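Local coordinates for beta-1,3-1,4-glucanase (Caldicellulosiruptor sp. F32, PDB 5H4R), which hydrolyses mixed-linkage beta-1,3-1,4-glucans such as lichenan, probably by the retaining mechanism of glycoside hydrolase family 5, at residues Met47-Asn52 / Ala390-Ala395; Ile137-His142 / Ala185-Arg190; His272-Tyr277 / Ile324-Ala329. The protein carries 1 engineered substitution. All coordinates share one frame; numbering follows the deposited sequence.

Contact 1: residues Met47-Asn52 / Ala390-Ala395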
loop_
_atom_site.group_PDB
_atom_site.type_symbol
_atom_site.label_atom_id
_atom_site.label_comp_id
_atom_site.label_asym_id
_atom_site.label_seq_id
_atom_site.Cartn_x
_atom_site.Cartn_y
_atom_site.Cartn_z
ATOM N N MET A 47 -1.725 -13.779 4.298
ATOM C CA MET A 47 -2.372 -12.476 4.120
ATOM C C MET A 47 -3.466 -12.529 3.069
ATOM O O MET A 47 -4.441 -11.781 3.172
ATOM C CB MET A 47 -1.346 -11.428 3.740
ATOM C CG MET A 47 -0.350 -11.096 4.859
ATOM S SD MET A 47 1.013 -10.041 4.292
ATOM C CE MET A 47 0.108 -8.521 3.928
ATOM N N LYS A 48 -3.286 -13.355 2.034
ATOM C CA LYS A 48 -4.319 -13.765 1.082
ATOM C C LYS A 48 -4.641 -12.679 0.073
ATOM O O LYS A 48 -4.311 -12.796 -1.107
ATOM C CB LYS A 48 -5.600 -14.195 1.794
ATOM C CG LYS A 48 -6.652 -14.764 0.809
ATOM C CD LYS A 48 -7.969 -15.035 1.453
ATOM C CE LYS A 48 -9.062 -15.322 0.419
ATOM N NZ LYS A 48 -10.399 -15.469 1.091
ATOM N N ILE A 49 -5.309 -11.631 0.532
ATOM C CA ILE A 49 -5.684 -10.518 -0.321
ATOM C C ILE A 49 -6.132 -9.398 0.604
ATOM O O ILE A 49 -6.757 -9.646 1.645
ATOM C CB ILE A 49 -6.780 -10.896 -1.335
ATOM C CG1 ILE A 49 -7.032 -9.709 -2.288
ATOM C CG2 ILE A 49 -8.058 -11.340 -0.624
ATOM C CD1 ILE A 49 -7.693 -10.102 -3.556
ATOM N N GLY A 50 -5.826 -8.168 0.209
ATOM C CA GLY A 50 -6.030 -7.014 1.050
ATOM C C GLY A 50 -6.999 -6.004 0.479
ATOM O O GLY A 50 -7.260 -5.944 -0.727
ATOM N N TRP A 51 -7.508 -5.183 1.386
ATOM C CA TRP A 51 -8.424 -4.090 1.078
ATOM C C TRP A 51 -7.887 -2.853 1.769
ATOM O O TRP A 51 -7.623 -2.895 2.971
ATOM C CB TRP A 51 -9.811 -4.449 1.576
ATOM C CG TRP A 51 -10.914 -3.478 1.308
ATOM C CD1 TRP A 51 -11.726 -3.439 0.207
ATOM C CD2 TRP A 51 -11.390 -2.447 2.195
ATOM N NE1 TRP A 51 -12.666 -2.430 0.341
ATOM C CE2 TRP A 51 -12.478 -1.805 1.547
ATOM C CE3 TRP A 51 -11.000 -1.996 3.458
ATOM C CZ2 TRP A 51 -13.167 -0.739 2.122
ATOM C CZ3 TRP A 51 -11.688 -0.945 4.030
ATOM C CH2 TRP A 51 -12.766 -0.328 3.365
ATOM N N ASN A 52 -7.662 -1.783 1.002
ATOM C CA ASN A 52 -7.228 -0.513 1.557
ATOM C C ASN A 52 -8.425 0.306 2.020
ATOM O O ASN A 52 -9.379 0.497 1.265
ATOM C CB ASN A 52 -6.488 0.307 0.504
ATOM C CG ASN A 52 -5.017 -0.057 0.341
ATOM O OD1 ASN A 52 -4.152 0.522 0.991
ATOM N ND2 ASN A 52 -4.721 -0.938 -0.617
ATOM N N ALA A 390 -14.133 -12.031 -8.413
ATOM C CA ALA A 390 -13.058 -12.335 -9.353
ATOM C C ALA A 390 -11.729 -12.478 -8.627
ATOM O O ALA A 390 -10.944 -13.392 -8.919
ATOM C CB ALA A 390 -12.966 -11.239 -10.418
ATOM N N MET A 391 -11.468 -11.590 -7.669
ATOM C CA MET A 391 -10.233 -11.664 -6.907
ATOM C C MET A 391 -10.250 -12.871 -5.993
ATOM O O MET A 391 -9.242 -13.567 -5.857
ATOM C CB MET A 391 -10.032 -10.372 -6.125
ATOM C CG MET A 391 -9.866 -9.183 -7.052
ATOM S SD MET A 391 -9.295 -7.724 -6.206
ATOM C CE MET A 391 -10.758 -7.277 -5.252
ATOM N N MET A 392 -11.389 -13.139 -5.357
ATOM C CA MET A 392 -11.409 -14.207 -4.363
ATOM C C MET A 392 -11.197 -15.568 -5.002
ATOM O O MET A 392 -10.686 -16.489 -4.343
ATOM C CB MET A 392 -12.721 -14.169 -3.597
ATOM C CG MET A 392 -12.894 -12.937 -2.790
ATOM S SD MET A 392 -11.545 -12.722 -1.602
ATOM C CE MET A 392 -11.789 -10.980 -1.247
ATOM N N LYS A 393 -11.604 -15.717 -6.266
ATOM C CA LYS A 393 -11.430 -16.974 -6.980
ATOM C C LYS A 393 -9.970 -17.392 -7.047
ATOM O O LYS A 393 -9.673 -18.591 -7.017
ATOM C CB LYS A 393 -12.004 -16.846 -8.386
ATOM C CG LYS A 393 -11.937 -18.119 -9.211
ATOM C CD LYS A 393 -12.670 -17.925 -10.540
ATOM C CE LYS A 393 -12.561 -19.151 -11.447
ATOM N NZ LYS A 393 -13.178 -20.350 -10.830
ATOM N N TYR A 394 -9.050 -16.426 -7.115
ATOM C CA TYR A 394 -7.639 -16.709 -7.338
ATOM C C TYR A 394 -6.721 -16.266 -6.204
ATOM O O TYR A 394 -5.516 -16.475 -6.303
ATOM C CB TYR A 394 -7.172 -16.059 -8.656
ATOM C CG TYR A 394 -7.925 -16.653 -9.839
ATOM C CD1 TYR A 394 -7.632 -17.916 -10.270
ATOM C CD2 TYR A 394 -8.943 -15.953 -10.483
ATOM C CE1 TYR A 394 -8.319 -18.502 -11.340
ATOM C CE2 TYR A 394 -9.655 -16.530 -11.552
ATOM C CZ TYR A 394 -9.328 -17.791 -11.978
ATOM O OH TYR A 394 -10.010 -18.405 -13.030
ATOM N N ALA A 395 -7.246 -15.698 -5.119
ATOM C CA ALA A 395 -6.381 -15.135 -4.087
ATOM C C ALA A 395 -5.697 -16.173 -3.200
ATOM O O ALA A 395 -4.577 -15.934 -2.720
ATOM C CB ALA A 395 -7.185 -14.194 -3.189
HETATM O O HOH W 1 -11.181 -16.958 -1.635
#

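Contact 2: residues Ile137-His142 / Ala185-Arg190. Engineered in segment 185-190: Q188 (natural residue Glu). With BGC (beta-D-glucopyranose), chain B; BGC (beta-D-glucopyranose), chain C; BGC (beta-D-glucopyranose), chain D.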
loop_
_atom_site.group_PDB
_atom_site.type_symbol
_atom_site.label_atom_id
_atom_site.label_comp_id
_atom_site.label_asym_id
_atom_site.label_seq_id
_atom_site.Cartn_x
_atom_site.Cartn_y
_atom_site.Cartn_z
ATOM N N ILE A 137 -1.920 -3.390 7.940
ATOM C CA ILE A 137 -0.768 -2.575 7.556
ATOM C C ILE A 137 -1.069 -1.117 7.881
ATOM O O ILE A 137 -2.098 -0.584 7.458
ATOM C CB ILE A 137 -0.444 -2.717 6.056
ATOM C CG1 ILE A 137 -0.155 -4.174 5.677
ATOM C CG2 ILE A 137 0.699 -1.788 5.700
ATOM C CD1 ILE A 137 -0.250 -4.434 4.179
ATOM N N ILE A 138 -0.161 -0.464 8.625
ATOM C CA ILE A 138 -0.254 0.979 8.862
ATOM C C ILE A 138 1.041 1.624 8.365
ATOM O O ILE A 138 2.099 0.989 8.367
ATOM C CB ILE A 138 -0.505 1.332 10.350
ATOM C CG1 ILE A 138 0.567 0.764 11.262
ATOM C CG2 ILE A 138 -1.872 0.830 10.785
ATOM C CD1 ILE A 138 0.393 1.173 12.758
ATOM N N ASN A 139 0.955 2.880 7.920
ATOM C CA ASN A 139 2.110 3.496 7.257
ATOM C C ASN A 139 2.202 4.985 7.588
ATOM O O ASN A 139 1.466 5.508 8.435
ATOM C CB ASN A 139 2.026 3.288 5.735
ATOM C CG ASN A 139 0.962 4.154 5.062
ATOM O OD1 ASN A 139 0.246 4.936 5.688
ATOM N ND2 ASN A 139 0.877 4.026 3.745
ATOM N N ILE A 140 3.162 5.647 6.930
ATOM C CA ILE A 140 3.176 7.096 6.689
ATOM C C ILE A 140 2.744 7.328 5.240
ATOM O O ILE A 140 3.375 6.793 4.320
ATOM C CB ILE A 140 4.586 7.674 6.928
ATOM C CG1 ILE A 140 5.017 7.554 8.395
ATOM C CG2 ILE A 140 4.691 9.134 6.406
ATOM C CD1 ILE A 140 6.419 8.037 8.695
ATOM N N HIS A 141 1.676 8.121 5.005
ATOM C CA HIS A 141 1.110 8.213 3.669
ATOM C C HIS A 141 1.428 9.569 3.050
ATOM O O HIS A 141 2.564 9.767 2.568
ATOM C CB HIS A 141 -0.381 7.857 3.724
ATOM C CG HIS A 141 -0.891 7.309 2.440
ATOM N ND1 HIS A 141 -0.668 6.001 2.044
ATOM C CD2 HIS A 141 -1.589 7.901 1.437
ATOM C CE1 HIS A 141 -1.234 5.813 0.865
ATOM N NE2 HIS A 141 -1.807 6.946 0.482
ATOM N N HIS A 142 0.475 10.511 2.978
ATOM C CA HIS A 142 0.649 11.771 2.233
ATOM C C HIS A 142 1.359 12.821 3.084
ATOM O O HIS A 142 0.845 13.914 3.328
ATOM C CB HIS A 142 -0.670 12.362 1.747
ATOM C CG HIS A 142 -1.410 11.550 0.739
ATOM N ND1 HIS A 142 -0.831 11.047 -0.411
ATOM C CD2 HIS A 142 -2.721 11.199 0.683
ATOM C CE1 HIS A 142 -1.747 10.394 -1.110
ATOM N NE2 HIS A 142 -2.903 10.484 -0.474
ATOM N N ALA A 185 7.058 1.568 6.121
ATOM C CA ALA A 185 7.857 2.743 6.459
ATOM C C ALA A 185 7.202 4.032 6.003
ATOM O O ALA A 185 7.124 5.021 6.745
ATOM C CB ALA A 185 9.232 2.611 5.817
ATOM N N VAL A 186 6.798 4.048 4.737
ATOM C CA VAL A 186 6.316 5.244 4.069
ATOM C C VAL A 186 5.673 4.728 2.795
ATOM O O VAL A 186 6.005 3.630 2.328
ATOM C CB VAL A 186 7.486 6.228 3.786
ATOM C CG1 VAL A 186 8.544 5.618 2.906
ATOM C CG2 VAL A 186 6.971 7.529 3.184
ATOM N N ASN A 187 4.761 5.515 2.236
ATOM C CA ASN A 187 3.940 5.094 1.110
ATOM C C ASN A 187 4.680 5.186 -0.220
ATOM O O ASN A 187 5.125 4.167 -0.756
ATOM C CB ASN A 187 2.660 5.943 1.122
ATOM C CG ASN A 187 1.764 5.660 -0.014
ATOM O OD1 ASN A 187 1.446 4.506 -0.284
ATOM N ND2 ASN A 187 1.305 6.713 -0.694
ATOM N N GLN A 188 4.852 6.394 -0.748
ATOM C CA GLN A 188 5.436 6.593 -2.083
ATOM C C GLN A 188 6.487 7.696 -1.987
ATOM O O GLN A 188 6.304 8.818 -2.474
ATOM C CB GLN A 188 4.364 6.908 -3.126
ATOM C CG GLN A 188 3.482 5.727 -3.343
ATOM C CD GLN A 188 2.441 5.877 -4.414
ATOM O OE1 GLN A 188 2.042 4.875 -5.002
ATOM N NE2 GLN A 188 1.943 7.091 -4.627
ATOM N N PRO A 189 7.618 7.399 -1.365
ATOM C CA PRO A 189 8.635 8.438 -1.147
ATOM C C PRO A 189 9.222 8.888 -2.474
ATOM O O PRO A 189 9.626 8.065 -3.296
ATOM C CB PRO A 189 9.681 7.739 -0.269
ATOM C CG PRO A 189 9.551 6.312 -0.603
ATOM C CD PRO A 189 8.070 6.075 -0.915
ATOM N N ARG A 190 9.260 10.204 -2.686
ATOM C CA ARG A 190 9.638 10.742 -3.986
ATOM C C ARG A 190 9.875 12.240 -3.859
ATOM O O ARG A 190 9.532 12.865 -2.856
ATOM C CB ARG A 190 8.561 10.475 -5.030
ATOM C CG ARG A 190 7.269 11.246 -4.757
ATOM C CD ARG A 190 6.088 10.643 -5.475
ATOM N NE ARG A 190 4.941 11.527 -5.388
ATOM C CZ ARG A 190 4.105 11.578 -4.357
ATOM N NH1 ARG A 190 4.286 10.795 -3.297
ATOM N NH2 ARG A 190 3.103 12.437 -4.362
HETATM C C2 BGC B . -1.496 6.618 -3.551
HETATM C C3 BGC B . -2.959 6.709 -3.156
HETATM C C4 BGC B . -3.730 7.143 -4.390
HETATM C C5 BGC B . -3.723 5.924 -5.310
HETATM C C6 BGC B . -4.461 6.191 -6.628
HETATM C C1 BGC B . -1.269 6.134 -4.994
HETATM O O2 BGC B . -0.783 5.807 -2.595
HETATM O O3 BGC B . -3.057 7.672 -2.112
HETATM O O4 BGC B . -5.064 7.449 -3.998
HETATM O O5 BGC B . -2.393 5.489 -5.596
HETATM O O6 BGC B . -4.021 7.381 -7.291
HETATM C C2 BGC C . -0.676 8.600 -9.217
HETATM C C3 BGC C . -0.868 8.593 -7.702
HETATM C C4 BGC C . -0.857 7.158 -7.168
HETATM C C5 BGC C . 0.428 6.460 -7.628
HETATM C C6 BGC C . 0.443 4.932 -7.487
HETATM C C1 BGC C . 0.631 7.887 -9.571
HETATM O O1 BGC C . 0.826 7.765 -10.993
HETATM O O2 BGC C . -0.677 9.966 -9.653
HETATM O O3 BGC C . -2.115 9.207 -7.377
HETATM O O4 BGC C . -0.937 7.314 -5.736
HETATM O O5 BGC C . 0.532 6.581 -9.035
HETATM O O6 BGC C . 1.591 4.359 -8.172
HETATM C C2 BGC D . -7.082 8.623 -4.424
HETATM C C3 BGC D . -7.641 9.949 -4.918
HETATM C C4 BGC D . -7.028 11.088 -4.106
HETATM C C5 BGC D . -5.500 10.995 -4.136
HETATM C C6 BGC D . -4.837 12.031 -3.242
HETATM C C1 BGC D . -5.566 8.665 -4.512
HETATM O O2 BGC D . -7.607 7.564 -5.235
HETATM O O3 BGC D . -9.065 9.898 -4.742
HETATM O O4 BGC D . -7.389 12.314 -4.763
HETATM O O5 BGC D . -5.092 9.728 -3.683
HETATM O O6 BGC D . -3.417 12.051 -3.513
HETATM O O HOH W 2 3.410 8.907 0.013
HETATM O O HOH W 3 2.203 10.101 -0.860
HETATM O O HOH W 4 2.001 11.486 -1.365
#

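Contact 3: residues His272-Tyr277 / Ile324-Ala329. With BGC (beta-D-glucopyranose), chain B; BGC (beta-D-glucopyranose), chain C.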
loop_
_atom_site.group_PDB
_atom_site.type_symbol
_atom_site.label_atom_id
_atom_site.label_comp_id
_atom_site.label_asym_id
_atom_site.label_seq_id
_atom_site.Cartn_x
_atom_site.Cartn_y
_atom_site.Cartn_z
ATOM N N HIS A 272 3.702 -0.619 -5.408
ATOM C CA HIS A 272 2.384 -0.256 -5.922
ATOM C C HIS A 272 2.441 -0.367 -7.435
ATOM O O HIS A 272 3.460 -0.015 -8.034
ATOM C CB HIS A 272 1.994 1.152 -5.555
ATOM C CG HIS A 272 1.915 1.370 -4.091
ATOM N ND1 HIS A 272 1.715 2.609 -3.532
ATOM C CD2 HIS A 272 2.037 0.499 -3.062
ATOM C CE1 HIS A 272 1.698 2.489 -2.216
ATOM N NE2 HIS A 272 1.881 1.216 -1.904
ATOM N N ALA A 273 1.354 -0.839 -8.060
ATOM C CA ALA A 273 1.431 -1.097 -9.509
ATOM C C ALA A 273 0.021 -1.115 -10.104
ATOM O O ALA A 273 -0.595 -2.174 -10.242
ATOM C CB ALA A 273 2.153 -2.387 -9.786
ATOM N N TYR A 274 -0.443 0.067 -10.504
ATOM C CA TYR A 274 -1.720 0.195 -11.204
ATOM C C TYR A 274 -1.406 0.057 -12.688
ATOM O O TYR A 274 -1.213 1.030 -13.406
ATOM C CB TYR A 274 -2.373 1.522 -10.879
ATOM C CG TYR A 274 -2.726 1.780 -9.429
ATOM C CD1 TYR A 274 -1.786 2.250 -8.527
ATOM C CD2 TYR A 274 -4.016 1.639 -8.988
ATOM C CE1 TYR A 274 -2.125 2.534 -7.209
ATOM C CE2 TYR A 274 -4.378 1.942 -7.694
ATOM C CZ TYR A 274 -3.431 2.366 -6.790
ATOM O OH TYR A 274 -3.801 2.685 -5.509
ATOM N N ARG A 275 -1.277 -1.185 -13.121
ATOM C CA ARG A 275 -0.751 -1.514 -14.436
ATOM C C ARG A 275 -1.662 -2.512 -15.122
ATOM O O ARG A 275 -2.185 -3.433 -14.475
ATOM C CB ARG A 275 0.646 -2.089 -14.336
ATOM C CG ARG A 275 1.551 -1.092 -13.647
ATOM C CD ARG A 275 2.944 -1.330 -13.933
ATOM N NE ARG A 275 3.737 -0.293 -13.274
ATOM C CZ ARG A 275 5.051 -0.276 -13.261
ATOM N NH1 ARG A 275 5.732 -1.239 -13.871
ATOM N NH2 ARG A 275 5.676 0.714 -12.616
ATOM N N PRO A 276 -1.859 -2.351 -16.445
ATOM C CA PRO A 276 -1.320 -1.280 -17.307
ATOM C C PRO A 276 -1.937 0.065 -16.976
ATOM O O PRO A 276 -3.140 0.174 -16.783
ATOM C CB PRO A 276 -1.696 -1.732 -18.714
ATOM C CG PRO A 276 -2.909 -2.584 -18.525
ATOM C CD PRO A 276 -2.703 -3.293 -17.190
ATOM N N TYR A 277 -1.065 1.076 -16.901
ATOM C CA TYR A 277 -1.463 2.400 -16.432
ATOM C C TYR A 277 -2.616 2.979 -17.247
ATOM O O TYR A 277 -3.567 3.537 -16.678
ATOM C CB TYR A 277 -0.251 3.327 -16.482
ATOM C CG TYR A 277 -0.572 4.781 -16.248
ATOM C CD1 TYR A 277 -0.760 5.267 -14.949
ATOM C CD2 TYR A 277 -0.696 5.660 -17.301
ATOM C CE1 TYR A 277 -1.071 6.575 -14.738
ATOM C CE2 TYR A 277 -1.003 6.980 -17.078
ATOM C CZ TYR A 277 -1.186 7.424 -15.798
ATOM O OH TYR A 277 -1.489 8.767 -15.621
ATOM N N ILE A 324 2.210 -6.330 -2.888
ATOM C CA ILE A 324 1.697 -5.229 -3.690
ATOM C C ILE A 324 0.649 -4.536 -2.823
ATOM O O ILE A 324 -0.471 -5.010 -2.661
ATOM C CB ILE A 324 1.139 -5.720 -5.032
ATOM C CG1 ILE A 324 2.263 -6.278 -5.898
ATOM C CG2 ILE A 324 0.372 -4.618 -5.741
ATOM C CD1 ILE A 324 1.771 -7.013 -7.114
ATOM N N GLY A 325 1.049 -3.432 -2.188
ATOM C CA GLY A 325 0.191 -2.786 -1.222
ATOM C C GLY A 325 -0.958 -2.008 -1.826
ATOM O O GLY A 325 -1.900 -1.669 -1.108
ATOM N N GLU A 326 -0.858 -1.666 -3.109
ATOM C CA GLU A 326 -1.942 -0.980 -3.822
ATOM C C GLU A 326 -1.956 -1.411 -5.278
ATOM O O GLU A 326 -0.914 -1.380 -5.945
ATOM C CB GLU A 326 -1.814 0.552 -3.793
ATOM C CG GLU A 326 -1.923 1.209 -2.448
ATOM C CD GLU A 326 -1.765 2.720 -2.513
ATOM O OE1 GLU A 326 -1.987 3.304 -3.611
ATOM O OE2 GLU A 326 -1.419 3.334 -1.468
ATOM N N PHE A 327 -3.143 -1.790 -5.743
ATOM C CA PHE A 327 -3.476 -1.871 -7.148
ATOM C C PHE A 327 -4.971 -1.645 -7.268
ATOM O O PHE A 327 -5.708 -1.597 -6.275
ATOM C CB PHE A 327 -3.091 -3.228 -7.780
ATOM C CG PHE A 327 -4.098 -4.310 -7.560
ATOM C CD1 PHE A 327 -4.318 -4.830 -6.281
ATOM C CD2 PHE A 327 -4.827 -4.854 -8.615
ATOM C CE1 PHE A 327 -5.246 -5.832 -6.069
ATOM C CE2 PHE A 327 -5.746 -5.862 -8.387
ATOM C CZ PHE A 327 -5.949 -6.347 -7.114
ATOM N N GLY A 328 -5.417 -1.501 -8.502
ATOM C CA GLY A 328 -6.837 -1.375 -8.775
ATOM C C GLY A 328 -7.029 -0.900 -10.191
ATOM O O GLY A 328 -6.075 -0.585 -10.895
ATOM N N ALA A 329 -8.297 -0.880 -10.613
ATOM C CA ALA A 329 -8.691 -0.296 -11.895
ATOM C C ALA A 329 -9.889 0.596 -11.629
ATOM O O ALA A 329 -10.875 0.152 -11.036
ATOM C CB ALA A 329 -9.023 -1.378 -12.918
HETATM C C2 BGC B . -1.496 6.618 -3.551
HETATM C C3 BGC B . -2.959 6.709 -3.156
HETATM C C4 BGC B . -3.730 7.143 -4.390
HETATM C C5 BGC B . -3.723 5.924 -5.310
HETATM C C6 BGC B . -4.461 6.191 -6.628
HETATM C C1 BGC B . -1.269 6.134 -4.994
HETATM O O2 BGC B . -0.783 5.807 -2.595
HETATM O O3 BGC B . -3.057 7.672 -2.112
HETATM O O4 BGC B . -5.064 7.449 -3.998
HETATM O O5 BGC B . -2.393 5.489 -5.596
HETATM O O6 BGC B . -4.021 7.381 -7.291
HETATM C C2 BGC C . -0.676 8.600 -9.217
HETATM C C3 BGC C . -0.868 8.593 -7.702
HETATM C C4 BGC C . -0.857 7.158 -7.168
HETATM C C5 BGC C . 0.428 6.460 -7.628
HETATM C C6 BGC C . 0.443 4.932 -7.487
HETATM C C1 BGC C . 0.631 7.887 -9.571
HETATM O O1 BGC C . 0.826 7.765 -10.993
HETATM O O2 BGC C . -0.677 9.966 -9.653
HETATM O O3 BGC C . -2.115 9.207 -7.377
HETATM O O4 BGC C . -0.937 7.314 -5.736
HETATM O O5 BGC C . 0.532 6.581 -9.035
HETATM O O6 BGC C . 1.591 4.359 -8.172
#

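Contact 1: residues Met47-Asn52 / Ala390-Ala395
K48 NZ, passing M392, is held by G93 O and more weakly by water 1. The stronger bond, to the backbone O of G93, goes outside both segments. Water 1 lies 3.2 Å from K48 NZ, and this water donates in turn to M392 O at 2.8 Å. K48 NZ also comes within 4.0 Å of M392 SD. The lysine reaches this far because its chain is extended from CG onward, with CG anti to the backbone N (chi1 -174°). It crosses the M392 side chain at about a right angle. No direct hydrogen bond joins the two segments.

The rest is apolar, and I49 is at its centre. The isoleucine meets three residues of the helix with three different carbons. Its CD1 lies 3.5 Å from M391 CB, tighter than usual van der Waals contact. Its CG2 lies 3.8 Å from M392 CE. Its CB faces A395, with 3.8 Å between I49 CB and A395 CB. The bend of M392 at chi2 (-58°) turns its SD and CE toward I49 CG2. M391 also touches F327 and W359, so the helix covers neighbouring strands too. I49, M391 and A395 are buried, while K48 and M392 are partly exposed.

K48 has positive phi and is the first residue to leave the helical path after helix 39-47. The chain then enters strand 50-53, the first of the barrel. The last helix, 385-395, packs against this entrance from outside. Such packing of the final helix near the first strand closes the ring of a (beta/alpha)8, or TIM, barrel.

Contact 2: residues Ile137-His142 / Ala185-Arg190
The H141 ring is stacked on the side-chain amide of N187, their planes 22° apart. N187 ND2 sits over one face, 3.1 Å above the H141 ring plane and offset toward the rim. N139 meets the ring edge, its ND2 donating to H141 ND1 at 3.0 Å in the ring plane; its OD1 accepts from V101 N. There too, H141 NE2 is hydrogen-bonded to O3 of the chain B glucose at 3.0 Å. H142 packs one ring face on H141, with H141 CD2 over its centre.

N187 has CG anti to its backbone N (chi1 177°), which carries the amide toward the histidine. ND2 donates to O2 of the same glucose at 3.0 Å, while R98 holds OD1. Thus the stacked pair grips two neighbouring hydroxyls of one sugar. On the backbone, N187 N makes a weak bond to I140 O, 2.8 Å long but bent (121°). Water 2 ties H141 O to N187 ND2 and Q188 N.

Q188 is engineered; the natural residue is Glu. Its NE2 donates to O4 of the chain C glucose at 3.1 Å. That O4 is bonded to C1 of the chain B glucose, so it is the glycosidic oxygen between the two sugars. N187, position 188 and P189 match the Asn-Glu-Pro motif of family 5. The chemistry is consistent with position 188 holding the general acid/base of the natural enzyme.

Contact 3: residues His272-Tyr277 / Ile324-Ala329
E326 and the residues beside it form the tight part of this contact. The hydroxyl of Y274 donates to E326 OE1 at 2.7 Å. It meets that oxygen on the anti side, 26° out of the carboxylate plane. H272 stacks on the same carboxylate, the two planes 22° apart, and E326 CG lies 3.8 Å from the centroid of the H272 ring in a CH-pi contact. E326 OE2 accepts a hydrogen bond from O2 of the chain B glucose at 2.8 Å. The extended E326 chain (chi2 179°) carries the carboxylate out to the sugar, where Y274, R98 and O2 of the glucose hold it. F327 CA makes a CH-pi contact over one face of Y274, 4.1 Å from the ring centroid. G328 N approaches obliquely, 3.5 Å from Y274 CD2.

E326 stands near the end of barrel strand 322-327, where family 5 enzymes carry their nucleophile, and it probably has that role. A phenylalanine in place of Y274 would keep the ring but is likely to leave E326 OE1 without this donor and the carboxylate freer to turn. The backbones are joined by A273 N donating to E326 O at 3.1 Å.

The chain has already left strand 267-272 at Y274, the centre of an inverse gamma turn. Beyond it, R275 is partly exposed, its CB points away, and it pairs with E247. Y277 is exposed. A glycerol, probably from the crystallisation liquor, is hydrogen-bonded to Y274 N and R275 NE.

From the N terminus, the chain first enters contact 1 at residues 47-52, the start of the barrel. That contact closes only at 390-395, so nearly the whole fold lies in its loop. Contacts 2 and 3 are both nested inside it. They follow in series. Contact 2 closes the beta-alpha-beta crossover from strand 135-139 through helix 156-173 to strand 181-184. Contact 3 closes the span from strand 267-272 through helix 298-316 to strand 322-327. None cross. Contact 1 joins the first strand to the last helix, outside the barrel. The other two line the sugar site and meet there, where Q188 OE1 and H272 ND1 are hydrogen-bonded. Contact 1 reaches contact 3 through N52 and G325.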